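Local atomic coordinates of transcriptional regulator (PDB entry 3E7Q), a protein that probably binds regulatory DNA sites as a dimeric TetR-type transcription factor, likely acting as a repressor. Residues H30-A35 with G121-I126; L61-Y66 with G127-H132; D171-E176 with V190-A195; A139-V144 with I164-L169. All blocks are in the same frame, centred on the assembly; numbering follows the deposited sequence.

Contact 1: residues H30-A35 with G121-I126; sequences HGFQGA and GSIEAI
The F32 ring, which faces I123 and I126, also makes a cation-pi contact with K58 NZ, and the same ammonium donates a hydrogen bond to A35 O. One lysine thus touches both the aromatic group that bears the contact and the backbone of the turn that carries it. That turn is closed by A35 N, which donates to G31 O at 3.0 Å. G31 suits its place because its phi of 68° lies where glycine is at ease, and the chain can bend there just before F32.

The contact itself is apolar. With CG anti to the backbone N (chi1 173°), the phenyl group is carried out from its own backbone until its far end meets both isoleucines, I123 at CZ and I126 at CE1. F32 CZ approaches I123 CG1 at 3.7 Å. F32 CE1 meets I126 CD1 at 3.9 Å. I126 comes from the opposite direction, its chain extended (chi2 178°) so that the terminal methyl leads; I123 instead crosses obliquely, offering two successive carbons. I123 occupies the N-cap position, and I126 lies three residues on, which brings both branched side chains to the same ring.

The contact joins the TetR-type DNA-binding region, with its predicted helix-turn-helix at 36-55, to the C-terminal region. Helix 58-82 borders it through D59, V62 and Y66, helix 110-120 through A119 and V120, and Q33 NE2 bonds to K28 O of the second subunit.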
loop_
_atom_site.group_PDB
_atom_site.type_symbol
_atom_site.label_atom_id
_atom_site.label_comp_id
_atom_site.label_asym_id
_atom_site.label_seq_id
_atom_site.Cartn_x
_atom_site.Cartn_y
_atom_site.Cartn_z
ATOM N N HIS B 30 -6.801 17.557 2.719
ATOM C CA HIS B 30 -6.477 18.197 1.468
ATOM C C HIS B 30 -5.597 17.364 0.592
ATOM O O HIS B 30 -5.319 17.759 -0.532
ATOM C CB HIS B 30 -5.798 19.539 1.719
ATOM C CG HIS B 30 -6.649 20.498 2.477
ATOM N ND1 HIS B 30 -7.821 21.017 1.961
ATOM C CD2 HIS B 30 -6.513 21.023 3.719
ATOM C CE1 HIS B 30 -8.362 21.831 2.851
ATOM N NE2 HIS B 30 -7.587 21.860 3.923
ATOM N N GLY B 31 -5.124 16.233 1.093
ATOM C CA GLY B 31 -3.973 15.559 0.471
ATOM C C GLY B 31 -2.650 16.326 0.602
ATOM O O GLY B 31 -2.596 17.479 1.015
ATOM N N PHE B 32 -1.560 15.668 0.234
ATOM C CA PHE B 32 -0.265 16.344 0.235
ATOM C C PHE B 32 -0.221 17.458 -0.755
ATOM O O PHE B 32 0.262 18.538 -0.430
ATOM C CB PHE B 32 0.891 15.408 -0.062
ATOM C CG PHE B 32 2.220 16.126 -0.227
ATOM C CD1 PHE B 32 2.937 16.544 0.868
ATOM C CD2 PHE B 32 2.738 16.399 -1.504
ATOM C CE1 PHE B 32 4.162 17.203 0.714
ATOM C CE2 PHE B 32 3.944 17.090 -1.657
ATOM C CZ PHE B 32 4.668 17.462 -0.550
ATOM N N GLN B 33 -0.700 17.196 -1.968
ATOM C CA GLN B 33 -0.645 18.232 -3.024
ATOM C C GLN B 33 -1.456 19.470 -2.603
ATOM O O GLN B 33 -1.070 20.616 -2.882
ATOM C CB GLN B 33 -1.156 17.706 -4.385
ATOM C CG GLN B 33 -0.471 16.462 -4.916
ATOM C CD GLN B 33 -1.215 15.164 -4.507
ATOM O OE1 GLN B 33 -1.767 15.083 -3.389
ATOM N NE2 GLN B 33 -1.214 14.153 -5.398
ATOM N N GLY B 34 -2.590 19.245 -1.943
ATOM C CA GLY B 34 -3.429 20.368 -1.537
ATOM C C GLY B 34 -3.080 21.059 -0.223
ATOM O O GLY B 34 -3.569 22.152 0.029
ATOM N N ALA B 35 -2.280 20.405 0.631
ATOM C CA ALA B 35 -1.871 20.991 1.920
ATOM C C ALA B 35 -0.976 22.196 1.680
ATOM O O ALA B 35 -0.350 22.283 0.641
ATOM C CB ALA B 35 -1.147 19.935 2.821
ATOM N N GLY B 121 7.940 10.223 -3.933
ATOM C CA GLY B 121 8.555 10.203 -5.267
ATOM C C GLY B 121 9.043 11.545 -5.818
ATOM O O GLY B 121 9.995 11.602 -6.657
ATOM N N SER B 122 8.366 12.606 -5.388
ATOM C CA SER B 122 8.676 13.962 -5.810
ATOM C C SER B 122 9.418 14.811 -4.790
ATOM O O SER B 122 9.963 15.822 -5.169
ATOM C CB SER B 122 7.375 14.665 -6.201
ATOM O OG SER B 122 6.408 14.576 -5.167
ATOM N N ILE B 123 9.428 14.466 -3.495
ATOM C CA ILE B 123 10.143 15.310 -2.509
ATOM C C ILE B 123 11.240 14.476 -1.871
ATOM O O ILE B 123 10.924 13.547 -1.100
ATOM C CB ILE B 123 9.218 15.837 -1.368
ATOM C CG1 ILE B 123 7.901 16.444 -1.919
ATOM C CG2 ILE B 123 10.012 16.748 -0.410
ATOM C CD1 ILE B 123 7.958 17.954 -2.319
ATOM N N GLU B 124 12.501 14.813 -2.133
ATOM C CA GLU B 124 13.610 13.914 -1.783
ATOM C C GLU B 124 13.765 13.740 -0.276
ATOM O O GLU B 124 14.082 12.637 0.176
ATOM C CB GLU B 124 14.970 14.255 -2.476
ATOM C CG GLU B 124 15.821 12.908 -2.935
ATOM C CD GLU B 124 17.222 12.667 -2.223
ATOM O OE1 GLU B 124 17.378 12.854 -0.987
ATOM O OE2 GLU B 124 18.219 12.261 -2.902
ATOM N N ALA B 125 13.511 14.812 0.477
ATOM C CA ALA B 125 13.520 14.782 1.932
ATOM C C ALA B 125 12.530 13.776 2.505
ATOM O O ALA B 125 12.858 13.053 3.452
ATOM C CB ALA B 125 13.266 16.245 2.534
ATOM N N ILE B 126 11.341 13.704 1.916
ATOM C CA ILE B 126 10.335 12.717 2.308
ATOM C C ILE B 126 10.740 11.298 1.888
ATOM O O ILE B 126 10.554 10.324 2.660
ATOM C CB ILE B 126 8.930 13.114 1.768
ATOM C CG1 ILE B 126 8.579 14.491 2.400
ATOM C CG2 ILE B 126 7.942 11.998 2.039
ATOM C CD1 ILE B 126 7.222 15.130 1.963
#

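Contact 2: residues L61-Y66 with G127-H132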
loop_
_atom_site.group_PDB
_atom_site.type_symbol
_atom_site.label_atom_id
_atom_site.label_comp_id
_atom_site.label_asym_id
_atom_site.label_seq_id
_atom_site.Cartn_x
_atom_site.Cartn_y
_atom_site.Cartn_z
ATOM N N LEU B 61 7.452 20.394 7.298
ATOM C CA LEU B 61 6.397 20.042 8.252
ATOM C C LEU B 61 5.915 18.629 8.008
ATOM O O LEU B 61 5.651 17.898 8.938
ATOM C CB LEU B 61 5.214 21.040 8.185
ATOM C CG LEU B 61 5.494 22.388 8.832
ATOM C CD1 LEU B 61 4.501 23.496 8.349
ATOM C CD2 LEU B 61 5.495 22.257 10.367
ATOM N N VAL B 62 5.817 18.237 6.756
ATOM C CA VAL B 62 5.316 16.886 6.410
ATOM C C VAL B 62 6.371 15.813 6.779
ATOM O O VAL B 62 6.015 14.821 7.436
ATOM C CB VAL B 62 4.871 16.801 4.937
ATOM C CG1 VAL B 62 4.639 15.383 4.514
ATOM C CG2 VAL B 62 3.593 17.670 4.671
ATOM N N ALA B 63 7.645 16.055 6.430
ATOM C CA ALA B 63 8.757 15.221 6.895
ATOM C C ALA B 63 8.786 15.091 8.418
ATOM O O ALA B 63 8.962 13.988 8.945
ATOM C CB ALA B 63 10.108 15.752 6.386
ATOM N N GLU B 64 8.579 16.179 9.144
ATOM C CA GLU B 64 8.493 16.058 10.612
ATOM C C GLU B 64 7.334 15.174 11.097
ATOM O O GLU B 64 7.504 14.350 12.017
ATOM C CB GLU B 64 8.356 17.404 11.300
ATOM C CG GLU B 64 9.642 18.073 11.813
ATOM C CD GLU B 64 10.489 17.212 12.777
ATOM O OE1 GLU B 64 10.320 17.298 14.037
ATOM O OE2 GLU B 64 11.377 16.499 12.254
ATOM N N ALA B 65 6.149 15.362 10.521
ATOM C CA ALA B 65 5.009 14.463 10.800
ATOM C C ALA B 65 5.293 12.980 10.439
ATOM O O ALA B 65 4.900 12.073 11.192
ATOM C CB ALA B 65 3.757 14.932 10.113
ATOM N N TYR B 66 5.921 12.765 9.278
ATOM C CA TYR B 66 6.292 11.450 8.785
ATOM C C TYR B 66 7.244 10.795 9.779
ATOM O O TYR B 66 7.035 9.682 10.171
ATOM C CB TYR B 66 6.949 11.547 7.377
ATOM C CG TYR B 66 7.076 10.246 6.529
ATOM C CD1 TYR B 66 6.579 9.020 6.954
ATOM C CD2 TYR B 66 7.644 10.289 5.291
ATOM C CE1 TYR B 66 6.694 7.885 6.186
ATOM C CE2 TYR B 66 7.749 9.173 4.497
ATOM C CZ TYR B 66 7.271 7.971 4.935
ATOM O OH TYR B 66 7.400 6.849 4.143
ATOM N N GLY B 127 11.327 11.218 0.681
ATOM C CA GLY B 127 11.977 10.036 0.180
ATOM C C GLY B 127 12.987 9.472 1.129
ATOM O O GLY B 127 13.030 8.264 1.336
ATOM N N ARG B 128 13.790 10.350 1.725
ATOM C CA ARG B 128 14.816 9.908 2.611
ATOM C C ARG B 128 14.239 9.472 3.974
ATOM O O ARG B 128 14.811 8.593 4.622
ATOM C CB ARG B 128 15.884 10.979 2.794
ATOM C CG ARG B 128 16.606 11.438 1.518
ATOM C CD ARG B 128 17.853 12.336 1.872
ATOM N NE ARG B 128 17.530 13.568 2.639
ATOM C CZ ARG B 128 17.292 14.805 2.140
ATOM N NH1 ARG B 128 17.297 15.069 0.824
ATOM N NH2 ARG B 128 17.009 15.818 2.982
ATOM N N VAL B 129 13.131 10.084 4.412
ATOM C CA VAL B 129 12.441 9.598 5.601
ATOM C C VAL B 129 11.940 8.178 5.315
ATOM O O VAL B 129 12.183 7.289 6.108
ATOM C CB VAL B 129 11.278 10.498 6.082
ATOM C CG1 VAL B 129 10.519 9.788 7.262
ATOM C CG2 VAL B 129 11.803 11.834 6.484
ATOM N N HIS B 130 11.322 7.942 4.168
ATOM C CA HIS B 130 10.900 6.618 3.809
ATOM C C HIS B 130 12.019 5.567 3.824
ATOM O O HIS B 130 11.881 4.507 4.402
ATOM C CB HIS B 130 10.218 6.548 2.439
ATOM C CG HIS B 130 9.924 5.128 2.028
ATOM N ND1 HIS B 130 8.877 4.408 2.565
ATOM C CD2 HIS B 130 10.624 4.256 1.254
ATOM C CE1 HIS B 130 8.899 3.177 2.078
ATOM N NE2 HIS B 130 9.956 3.055 1.282
ATOM N N ASP B 131 13.112 5.872 3.163
ATOM C CA ASP B 131 14.193 4.906 3.014
ATOM C C ASP B 131 14.756 4.535 4.367
ATOM O O ASP B 131 14.975 3.332 4.649
ATOM C CB ASP B 131 15.291 5.445 2.096
ATOM C CG ASP B 131 14.819 5.637 0.692
ATOM O OD1 ASP B 131 13.791 5.047 0.327
ATOM O OD2 ASP B 131 15.459 6.403 -0.055
ATOM N N HIS B 132 14.941 5.549 5.202
ATOM C CA HIS B 132 15.512 5.344 6.493
ATOM C C HIS B 132 14.623 4.486 7.403
ATOM O O HIS B 132 15.118 3.594 8.111
ATOM C CB HIS B 132 15.794 6.694 7.175
ATOM C CG HIS B 132 16.160 6.568 8.628
ATOM N ND1 HIS B 132 17.424 6.207 9.047
ATOM C CD2 HIS B 132 15.426 6.746 9.758
ATOM C CE1 HIS B 132 17.450 6.148 10.366
ATOM N NE2 HIS B 132 16.252 6.471 10.821
#
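V129 CG1 sits over one face of the Y66 ring, in a CH-pi contact between helix 58-82, which leads out of the DNA-binding region, and helix 124-152 of the C-terminal region of this TetR-type fold. The V129 methyl lies 3.8 Å from the Y66 ring centroid, 22° off the normal and offset toward the rim. There the distance from V129 CG1 to Y66 CD2 falls to 3.5 Å. The second torsion of the tyrosine is near zero, so the ring plane nearly contains the bond from CA to CB, and V129 CG1 lies over the resulting face. Valine suits the position, being compact and ending in methyl groups that fit an aromatic surface.

At the other end of the ring, H130 ND1 donates to Y66 OH over a long 3.3 Å, bent to 141° at the hydrogen. The hydroxyl lies at the edge of the imidazole, close to its plane but displaced toward H130 CB, which accounts for the bend. The other ring nitrogen, H130 NE2, has its stronger partner in E176 OE2 of the second subunit, a carboxylate that would probably favour the doubly protonated, positively charged imidazole.

A second shell holds these groups. F116 stacks with Y66, W113 and W117 touch it, and Y134 meets the H130 ring with the two planes nearly parallel. The axes of 61-66 and 127-132 come within 10.0 Å, at 13° to each other, and small A63 suits the point of nearest backbone approach, where A63 CB lies 4.3 Å from V129 CG2.

Contact 3: residues D171-E176 with V190-A195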
loop_
_atom_site.group_PDB
_atom_site.type_symbol
_atom_site.label_atom_id
_atom_site.label_comp_id
_atom_site.label_asym_id
_atom_site.label_seq_id
_atom_site.Cartn_x
_atom_site.Cartn_y
_atom_site.Cartn_z
ATOM N N ASP B 171 2.706 -5.043 5.348
ATOM C CA ASP B 171 2.245 -3.840 4.628
ATOM C C ASP B 171 0.972 -4.061 3.884
ATOM O O ASP B 171 0.034 -3.240 3.976
ATOM C CB ASP B 171 3.276 -3.370 3.576
ATOM C CG ASP B 171 4.401 -2.578 4.157
ATOM O OD1 ASP B 171 4.382 -2.319 5.363
ATOM O OD2 ASP B 171 5.377 -2.276 3.415
ATOM N N GLY B 172 0.984 -5.114 3.057
ATOM C CA GLY B 172 -0.168 -5.527 2.245
ATOM C C GLY B 172 -1.374 -5.773 3.093
ATOM O O GLY B 172 -2.451 -5.326 2.777
ATOM N N LEU B 173 -1.203 -6.522 4.176
ATOM C CA LEU B 173 -2.279 -6.787 5.112
ATOM C C LEU B 173 -2.787 -5.553 5.861
ATOM O O LEU B 173 -3.985 -5.385 6.087
ATOM C CB LEU B 173 -1.830 -7.849 6.115
ATOM C CG LEU B 173 -1.601 -9.278 5.565
ATOM C CD1 LEU B 173 -1.087 -9.963 6.715
ATOM C CD2 LEU B 173 -2.887 -9.958 4.981
ATOM N N TRP B 174 -1.869 -4.688 6.256
ATOM C CA TRP B 174 -2.240 -3.456 6.922
ATOM C C TRP B 174 -3.091 -2.581 5.972
ATOM O O TRP B 174 -4.103 -2.054 6.363
ATOM C CB TRP B 174 -0.986 -2.729 7.421
ATOM C CG TRP B 174 -1.302 -1.468 8.103
ATOM C CD1 TRP B 174 -1.665 -1.305 9.409
ATOM C CD2 TRP B 174 -1.353 -0.169 7.508
ATOM N NE1 TRP B 174 -1.943 0.016 9.665
ATOM C CE2 TRP B 174 -1.738 0.734 8.510
ATOM C CE3 TRP B 174 -1.128 0.312 6.218
ATOM C CZ2 TRP B 174 -1.878 2.083 8.268
ATOM C CZ3 TRP B 174 -1.269 1.687 5.966
ATOM C CH2 TRP B 174 -1.649 2.545 6.972
ATOM N N LEU B 175 -2.662 -2.461 4.713
ATOM C CA LEU B 175 -3.347 -1.691 3.707
ATOM C C LEU B 175 -4.759 -2.256 3.425
ATOM O O LEU B 175 -5.746 -1.522 3.410
ATOM C CB LEU B 175 -2.471 -1.612 2.432
ATOM C CG LEU B 175 -3.026 -0.906 1.167
ATOM C CD1 LEU B 175 -3.275 0.619 1.435
ATOM C CD2 LEU B 175 -2.074 -1.137 -0.027
ATOM N N GLU B 176 -4.873 -3.561 3.241
ATOM C CA GLU B 176 -6.189 -4.136 3.064
ATOM C C GLU B 176 -7.130 -4.007 4.259
ATOM O O GLU B 176 -8.307 -3.867 4.040
ATOM C CB GLU B 176 -6.136 -5.591 2.592
ATOM C CG GLU B 176 -7.542 -6.133 2.210
ATOM C CD GLU B 176 -8.533 -5.090 1.523
ATOM O OE1 GLU B 176 -8.133 -4.291 0.593
ATOM O OE2 GLU B 176 -9.740 -5.124 1.925
ATOM N N VAL B 190 -2.730 -12.002 12.033
ATOM C CA VAL B 190 -1.734 -12.764 12.844
ATOM C C VAL B 190 -1.576 -14.188 12.289
ATOM O O VAL B 190 -0.465 -14.624 11.974
ATOM C CB VAL B 190 -2.077 -12.802 14.355
ATOM C CG1 VAL B 190 -0.956 -13.487 15.132
ATOM C CG2 VAL B 190 -2.324 -11.384 14.874
ATOM N N GLN B 191 -2.692 -14.873 12.115
ATOM C CA GLN B 191 -2.696 -16.228 11.575
ATOM C C GLN B 191 -1.967 -16.329 10.246
ATOM O O GLN B 191 -1.196 -17.256 10.027
ATOM C CB GLN B 191 -4.155 -16.736 11.435
ATOM C CG GLN B 191 -4.295 -18.108 10.783
ATOM C CD GLN B 191 -5.740 -18.510 10.474
ATOM O OE1 GLN B 191 -6.686 -17.804 10.778
ATOM N NE2 GLN B 191 -5.894 -19.674 9.874
ATOM N N ILE B 192 -2.232 -15.400 9.337
ATOM C CA ILE B 192 -1.519 -15.355 8.038
ATOM C C ILE B 192 -0.001 -15.189 8.233
ATOM O O ILE B 192 0.836 -15.830 7.542
ATOM C CB ILE B 192 -2.117 -14.238 7.140
ATOM C CG1 ILE B 192 -3.521 -14.659 6.640
ATOM C CG2 ILE B 192 -1.177 -13.866 5.991
ATOM C CD1 ILE B 192 -4.311 -13.511 5.890
ATOM N N CYS B 193 0.372 -14.380 9.217
ATOM C CA CYS B 193 1.792 -14.123 9.455
ATOM C C CYS B 193 2.486 -15.280 10.078
ATOM O O CYS B 193 3.589 -15.620 9.662
ATOM C CB CYS B 193 1.997 -12.869 10.288
ATOM S SG CYS B 193 1.494 -11.381 9.388
ATOM N N GLU B 194 1.850 -15.918 11.046
ATOM C CA GLU B 194 2.377 -17.149 11.595
ATOM C C GLU B 194 2.501 -18.199 10.524
ATOM O O GLU B 194 3.424 -19.003 10.573
ATOM C CB GLU B 194 1.484 -17.735 12.698
ATOM C CG GLU B 194 1.233 -16.890 13.893
ATOM C CD GLU B 194 2.452 -16.588 14.737
ATOM O OE1 GLU B 194 3.557 -17.103 14.489
ATOM O OE2 GLU B 194 2.298 -15.812 15.709
ATOM N N ALA B 195 1.533 -18.245 9.604
ATOM C CA ALA B 195 1.549 -19.259 8.537
ATOM C C ALA B 195 2.735 -19.086 7.595
ATOM O O ALA B 195 3.290 -20.069 7.054
ATOM C CB ALA B 195 0.237 -19.283 7.779
#
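L173 is the one residue of 171-176 that bears this contact, and its isobutyl group meets two consecutive residues of the facing helix. The hydrocarbon part is a pair of methyl meetings with I192: L173 CD2 packs on I192 CD1 at 3.9 Å, and L173 CD1 on I192 CG2 at 4.0 Å. The leucine slants across the isoleucine, and each of its branches meets a different branch of I192. Both are extended beyond CB; in I192 chi2 of 172° pushes CD1 outward, while CG2 stays close to the backbone.

The sulfur contact is a single one. C193 SG reaches L173 CD1 at 4.0 Å, behaving here as an apolar group, and cysteine suits the spot by being short and polarisable where F96 and F100 also press on it.

Polar interactions remain outside this apolar patch. E194 forms a salt bridge with R89, E176 OE2 bonds to T183 OG1, and Q191 NE2 bonds to R207 O of the second subunit.

L173 also packs on A168, and I192 on S165, of that second subunit, in keeping with the use of the last two long helices, here 159-179 and 186-204, for dimerisation in TetR-family proteins. Since the pairing rests on buried carbon and sulfur surfaces without directional bonds, its stability probably comes from burying apolar surface, within the subunit and across the dimer.

Contact 4: residues A139-V144 with I164-L169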
loop_
_atom_site.group_PDB
_atom_site.type_symbol
_atom_site.label_atom_id
_atom_site.label_comp_id
_atom_site.label_asym_id
_atom_site.label_seq_id
_atom_site.Cartn_x
_atom_site.Cartn_y
_atom_site.Cartn_z
ATOM N N ALA B 139 15.464 -3.962 9.407
ATOM C CA ALA B 139 16.604 -4.334 10.261
ATOM C C ALA B 139 16.061 -5.065 11.491
ATOM O O ALA B 139 16.638 -6.066 11.905
ATOM C CB ALA B 139 17.437 -3.100 10.701
ATOM N N LEU B 140 14.952 -4.576 12.066
ATOM C CA LEU B 140 14.338 -5.252 13.230
ATOM C C LEU B 140 13.935 -6.683 12.912
ATOM O O LEU B 140 14.124 -7.607 13.737
ATOM C CB LEU B 140 13.082 -4.526 13.634
ATOM C CG LEU B 140 12.647 -4.392 15.071
ATOM C CD1 LEU B 140 13.774 -3.746 15.940
ATOM C CD2 LEU B 140 11.425 -3.521 15.055
ATOM N N LEU B 141 13.315 -6.847 11.746
ATOM C CA LEU B 141 12.857 -8.152 11.301
ATOM C C LEU B 141 14.026 -9.028 10.850
ATOM O O LEU B 141 13.971 -10.227 11.059
ATOM C CB LEU B 141 11.773 -8.049 10.214
ATOM C CG LEU B 141 10.384 -7.599 10.652
ATOM C CD1 LEU B 141 9.566 -7.201 9.448
ATOM C CD2 LEU B 141 9.690 -8.723 11.486
ATOM N N VAL B 142 15.100 -8.452 10.306
ATOM C CA VAL B 142 16.247 -9.293 9.964
ATOM C C VAL B 142 16.925 -9.879 11.181
ATOM O O VAL B 142 17.376 -11.007 11.094
ATOM C CB VAL B 142 17.345 -8.757 8.929
ATOM C CG1 VAL B 142 16.903 -7.606 8.061
ATOM C CG2 VAL B 142 18.779 -8.611 9.574
ATOM N N GLY B 143 16.998 -9.123 12.291
ATOM C CA GLY B 143 17.622 -9.608 13.530
ATOM C C GLY B 143 16.905 -10.818 14.089
ATOM O O GLY B 143 17.535 -11.777 14.568
ATOM N N VAL B 144 15.571 -10.796 14.067
ATOM C CA VAL B 144 14.828 -11.940 14.598
ATOM C C VAL B 144 14.767 -13.126 13.590
ATOM O O VAL B 144 14.762 -14.264 14.000
ATOM C CB VAL B 144 13.463 -11.541 15.315
ATOM C CG1 VAL B 144 12.707 -10.527 14.624
ATOM C CG2 VAL B 144 12.587 -12.780 15.534
ATOM N N ILE B 164 12.361 -8.487 3.623
ATOM C CA ILE B 164 11.600 -7.803 2.631
ATOM C C ILE B 164 10.256 -8.530 2.378
ATOM O O ILE B 164 9.223 -7.879 2.249
ATOM C CB ILE B 164 12.382 -7.615 1.275
ATOM C CG1 ILE B 164 13.494 -6.582 1.453
ATOM C CG2 ILE B 164 11.384 -7.295 0.065
ATOM C CD1 ILE B 164 14.662 -6.706 0.464
ATOM N N SER B 165 10.256 -9.849 2.374
ATOM C CA SER B 165 9.043 -10.625 2.115
ATOM C C SER B 165 8.019 -10.442 3.227
ATOM O O SER B 165 6.817 -10.208 2.999
ATOM C CB SER B 165 9.418 -12.107 1.982
ATOM O OG SER B 165 8.279 -12.925 1.717
ATOM N N LEU B 166 8.483 -10.647 4.445
ATOM C CA LEU B 166 7.654 -10.472 5.589
ATOM C C LEU B 166 7.110 -8.997 5.764
ATOM O O LEU B 166 5.932 -8.822 6.090
ATOM C CB LEU B 166 8.387 -10.969 6.859
ATOM C CG LEU B 166 7.532 -10.998 8.143
ATOM C CD1 LEU B 166 6.213 -11.856 7.955
ATOM C CD2 LEU B 166 8.375 -11.452 9.354
ATOM N N SER B 167 7.956 -7.983 5.595
ATOM C CA SER B 167 7.497 -6.586 5.575
ATOM C C SER B 167 6.445 -6.333 4.501
ATOM O O SER B 167 5.453 -5.678 4.755
ATOM C CB SER B 167 8.654 -5.603 5.337
ATOM O OG SER B 167 9.636 -5.835 6.325
ATOM N N ALA B 168 6.682 -6.845 3.313
ATOM C CA ALA B 168 5.723 -6.760 2.248
ATOM C C ALA B 168 4.352 -7.348 2.629
ATOM O O ALA B 168 3.323 -6.721 2.400
ATOM C CB ALA B 168 6.309 -7.373 0.956
ATOM N N LEU B 169 4.342 -8.521 3.256
ATOM C CA LEU B 169 3.113 -9.186 3.689
ATOM C C LEU B 169 2.344 -8.372 4.716
ATOM O O LEU B 169 1.133 -8.206 4.590
ATOM C CB LEU B 169 3.385 -10.561 4.254
ATOM C CG LEU B 169 2.208 -11.430 4.797
ATOM C CD1 LEU B 169 1.189 -11.668 3.699
ATOM C CD2 LEU B 169 2.716 -12.759 5.391
#
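L141 divides its two methyl groups between L166 and S167. Its CG lies beside the backbone N (chi1 -73°) and CD1 continues the chain outward (chi2 165°), which carries that methyl to the serine. L141 CD1 arrives at S167 OG, 3.4 Å away. The folded-back branch goes to the other partner: L141 CD2 touches L166 CD2 at 3.7 Å. L166 leads with CD2, its CD1 turned aside from L141. The two leucine side chains cross at about a right angle, meeting through one methyl of each, a fit that suits a forked residue on both helices.

The joined elements are helices 124-152 and 159-179, consecutive long helices of the all-helical C-terminal region of a TetR-type regulator, and L141 and S167 are the residues whose CA atoms come nearest, at 8.0 Å. Helix 88-99 adds to the same apolar core, with L92 and F95 resting on L141.

S167 is a polar residue in a buried place, and its torsion shows how that is accommodated. With OG beside the backbone N (chi1 -56°), the hydroxyl bonds to A163 O in the preceding turn of its own helix; the oxygen thus has a polar partner while a methyl presses on it, and the small side chain suits the close helix approach. L166 and L169 both rest on W196 of helix 186-204, and I164 packs on I192 of the second subunit.

From the N terminus, contact 1 opens at 30-35 and contact 2 at 61-66, before either is closed; they close in the same order at 121-126 and 127-132, so the two loops cross. Together they fasten helices 12-34 and 58-82 to the start of helix 124-152, coupling the DNA-binding end to the C-terminal region. They touch each other, as where F32 adjoins V62. Farther along, contact 4 closes the short loop from 139-144 to 164-169, and contact 3 follows in series from 171-176 to 190-195. These two touch through L169 and I192, linking helices 124-152, 159-179 and 186-204 beside the second subunit.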